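Local structure of phytase (Citrobacter braakii, 3ZHC) at residues B[184-188]-B[208-212]. The protein is a phytase, a bacterial member of branch 2 of the histidine phosphatase superfamily. The protein carries 2 engineered substitutions. Numbering follows the deposited sequence.
Sequences SFRTL and KCTLP. With FMT (formic acid), chain P.
Pro212 lays its CG over the centre of the Phe185 ring, 4.0 Å from the centroid and 12° off the normal, a CH-pi contact almost straight above the face. Beside it, the guanidinium of Arg186 offers one face to the methyl of Thr210, with NH2 3.5 Å from CG2, while Pro212 CD meets the edge of the same group near its plane. The Arg186 chain folds at chi2 (-57°) and again at chi3 (84°), which carries its flat end across to the loop. Further along the helix, Leu188 CD2 touches Leu211 CD1 at 3.8 Å, the two side chains crossing at about a right angle.

The polar ends of Arg186 and Lys208 converge on Glu189, one residue beyond 184-188: OE1 forms salt bridges with Arg186 NE and Lys208 NZ, while OE2 accepts a hydrogen bond from Leu211 N, in the first turn of the helix, for which Thr210 occupies the N-cap position. Lys208 NZ also donates to O2 of formic acid, probably from the crystallisation liquor, at 2.6 Å. Trp232 meets the Phe185 ring edge-to-face, and the Cys200–Cys209 disulfide closes the loop between them covalently. Apolar surfaces thus join helix 182-192 to the start of helix 211-214, while the shared carboxylate probably offsets the like charges of Arg186 and Lys208.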
ATOM      1  N   SER B 184     -12.299  -4.382  -4.094  1.00 17.29           N
ATOM      2  CA  SER B 184     -12.759  -3.359  -3.126  1.00 16.85           C
ATOM      3  C   SER B 184     -14.258  -3.116  -3.278  1.00 16.35           C
ATOM      4  O   SER B 184     -14.980  -3.029  -2.278  1.00 16.16           O
ATOM      5  CB  SER B 184     -11.994  -2.034  -3.283  1.00 16.87           C
ATOM      6  OG  SER B 184     -10.706  -2.139  -2.733  1.00 17.14           O
ATOM      7  N   PHE B 185     -14.714  -3.004  -4.529  1.00 15.86           N
ATOM      8  CA  PHE B 185     -16.141  -2.861  -4.822  1.00 15.62           C
ATOM      9  C   PHE B 185     -16.936  -4.094  -4.369  1.00 15.46           C
ATOM     10  O   PHE B 185     -18.057  -3.947  -3.903  1.00 15.27           O
ATOM     11  CB  PHE B 185     -16.402  -2.576  -6.310  1.00 15.57           C
ATOM     12  CG  PHE B 185     -16.159  -1.153  -6.708  1.00 15.39           C
ATOM     13  CD1 PHE B 185     -17.075  -0.146  -6.348  1.00 14.91           C
ATOM     14  CD2 PHE B 185     -15.023  -0.793  -7.453  1.00 15.25           C
ATOM     15  CE1 PHE B 185     -16.858   1.188  -6.725  1.00 14.78           C
ATOM     16  CE2 PHE B 185     -14.802   0.542  -7.829  1.00 14.68           C
ATOM     17  CZ  PHE B 185     -15.724   1.532  -7.464  1.00 14.90           C
ATOM     18  N   ARG B 186     -16.352  -5.296  -4.508  1.00 15.32           N
ATOM     19  CA  ARG B 186     -16.990  -6.529  -3.996  1.00 15.30           C
ATOM     20  C   ARG B 186     -17.184  -6.455  -2.480  1.00 15.23           C
ATOM     21  O   ARG B 186     -18.228  -6.884  -1.967  1.00 15.32           O
ATOM     22  CB  ARG B 186     -16.176  -7.810  -4.334  1.00 15.28           C
ATOM     23  CG  ARG B 186     -15.952  -8.129  -5.834  1.00 15.49           C
ATOM     24  CD  ARG B 186     -17.265  -8.261  -6.628  1.00 15.74           C
ATOM     25  NE  ARG B 186     -17.758  -6.958  -7.045  1.00 15.96           N
ATOM     26  CZ  ARG B 186     -17.318  -6.267  -8.119  1.00 15.89           C
ATOM     27  NH1 ARG B 186     -16.362  -6.746  -8.926  1.00 15.62           N
ATOM     28  NH2 ARG B 186     -17.851  -5.074  -8.386  1.00 15.85           N
ATOM     29  N   THR B 187     -16.187  -5.913  -1.772  1.00 15.12           N
ATOM     30  CA  THR B 187     -16.264  -5.775  -0.302  1.00 15.08           C
ATOM     31  C   THR B 187     -17.361  -4.775   0.085  1.00 14.98           C
ATOM     32  O   THR B 187     -18.175  -5.061   0.976  1.00 14.98           O
ATOM     33  CB  THR B 187     -14.900  -5.379   0.324  1.00 15.11           C
ATOM     34  OG1 THR B 187     -13.910  -6.338  -0.057  1.00 14.90           O
ATOM     35  CG2 THR B 187     -14.979  -5.337   1.865  1.00 15.09           C
ATOM     36  N   LEU B 188     -17.387  -3.619  -0.583  1.00 14.85           N
ATOM     37  CA  LEU B 188     -18.447  -2.615  -0.335  1.00 14.72           C
ATOM     38  C   LEU B 188     -19.846  -3.226  -0.586  1.00 14.66           C
ATOM     39  O   LEU B 188     -20.746  -3.065   0.229  1.00 14.54           O
ATOM     40  CB  LEU B 188     -18.245  -1.343  -1.178  1.00 14.72           C
ATOM     41  CG  LEU B 188     -19.328  -0.248  -1.065  1.00 14.58           C
ATOM     42  CD1 LEU B 188     -19.508   0.174   0.403  1.00 14.87           C
ATOM     43  CD2 LEU B 188     -18.981   0.928  -1.920  1.00 14.58           C
ATOM     44  N   LYS B 208     -22.440 -11.445 -10.781  1.00 33.60           N
ATOM     45  CA  LYS B 208     -23.068 -10.597  -9.752  1.00 32.82           C
ATOM     46  C   LYS B 208     -23.697  -9.326 -10.275  1.00 31.90           C
ATOM     47  O   LYS B 208     -23.296  -8.799 -11.317  1.00 31.88           O
ATOM     48  CB  LYS B 208     -22.000 -10.155  -8.719  1.00 32.91           C
ATOM     49  CG  LYS B 208     -21.991 -10.913  -7.422  1.00 33.34           C
ATOM     50  CD  LYS B 208     -22.512 -10.067  -6.274  1.00 33.64           C
ATOM     51  CE  LYS B 208     -21.436  -9.074  -5.827  1.00 33.51           C
ATOM     52  NZ  LYS B 208     -22.026  -7.940  -5.149  1.00 33.83           N
ATOM     53  N   CYS B 209     -24.686  -8.834  -9.529  1.00 30.75           N
ATOM     54  CA  CYS B 209     -25.153  -7.473  -9.678  1.00 29.96           C
ATOM     55  C   CYS B 209     -24.032  -6.633  -9.007  1.00 28.71           C
ATOM     56  O   CYS B 209     -23.686  -6.896  -7.860  1.00 28.32           O
ATOM     57  CB  CYS B 209     -26.488  -7.261  -8.987  1.00 30.01           C
ATOM     58  SG  CYS B 209     -27.129  -5.590  -9.125  1.00 31.53           S
ATOM     59  N   THR B 210     -23.470  -5.656  -9.722  1.00 27.49           N
ATOM     60  CA  THR B 210     -22.357  -4.827  -9.182  1.00 26.67           C
ATOM     61  C   THR B 210     -22.652  -3.323  -9.234  1.00 25.87           C
ATOM     62  O   THR B 210     -23.459  -2.861 -10.042  1.00 25.66           O
ATOM     63  CB  THR B 210     -21.017  -5.117  -9.907  1.00 26.63           C
ATOM     64  OG1 THR B 210     -21.116  -4.730 -11.274  1.00 26.52           O
ATOM     65  CG2 THR B 210     -20.644  -6.598  -9.807  1.00 26.47           C
ATOM     66  N   LEU B 211     -21.992  -2.577  -8.347  1.00 25.03           N
ATOM     67  CA  LEU B 211     -22.173  -1.108  -8.255  1.00 24.41           C
ATOM     68  C   LEU B 211     -21.679  -0.355  -9.484  1.00 23.97           C
ATOM     69  O   LEU B 211     -22.388   0.524  -9.970  1.00 23.74           O
ATOM     70  CB  LEU B 211     -21.517  -0.516  -6.970  1.00 24.33           C
ATOM     71  CG  LEU B 211     -22.440  -0.360  -5.764  1.00 24.13           C
ATOM     72  CD1 LEU B 211     -21.659  -0.105  -4.472  1.00 23.44           C
ATOM     73  CD2 LEU B 211     -23.426   0.769  -6.036  1.00 23.62           C
ATOM     74  N   PRO B 212     -20.461  -0.689  -9.985  1.00 23.58           N
ATOM     75  CA  PRO B 212     -19.978   0.009 -11.179  1.00 23.51           C
ATOM     76  C   PRO B 212     -20.859  -0.219 -12.431  1.00 23.40           C
ATOM     77  O   PRO B 212     -21.035   0.691 -13.207  1.00 23.42           O
ATOM     78  CB  PRO B 212     -18.552  -0.560 -11.370  1.00 23.46           C
ATOM     79  CG  PRO B 212     -18.195  -1.127 -10.066  1.00 23.48           C
ATOM     80  CD  PRO B 212     -19.453  -1.643  -9.492  1.00 23.52           C
TER
HETATM   81  C   FMT P1414     -23.746  -8.295  -2.218  1.00 24.47           C
HETATM   82  O1  FMT P1414     -22.751  -8.918  -1.958  1.00 24.70           O
HETATM   83  O2  FMT P1414     -23.884  -7.778  -3.319  1.00 24.41           O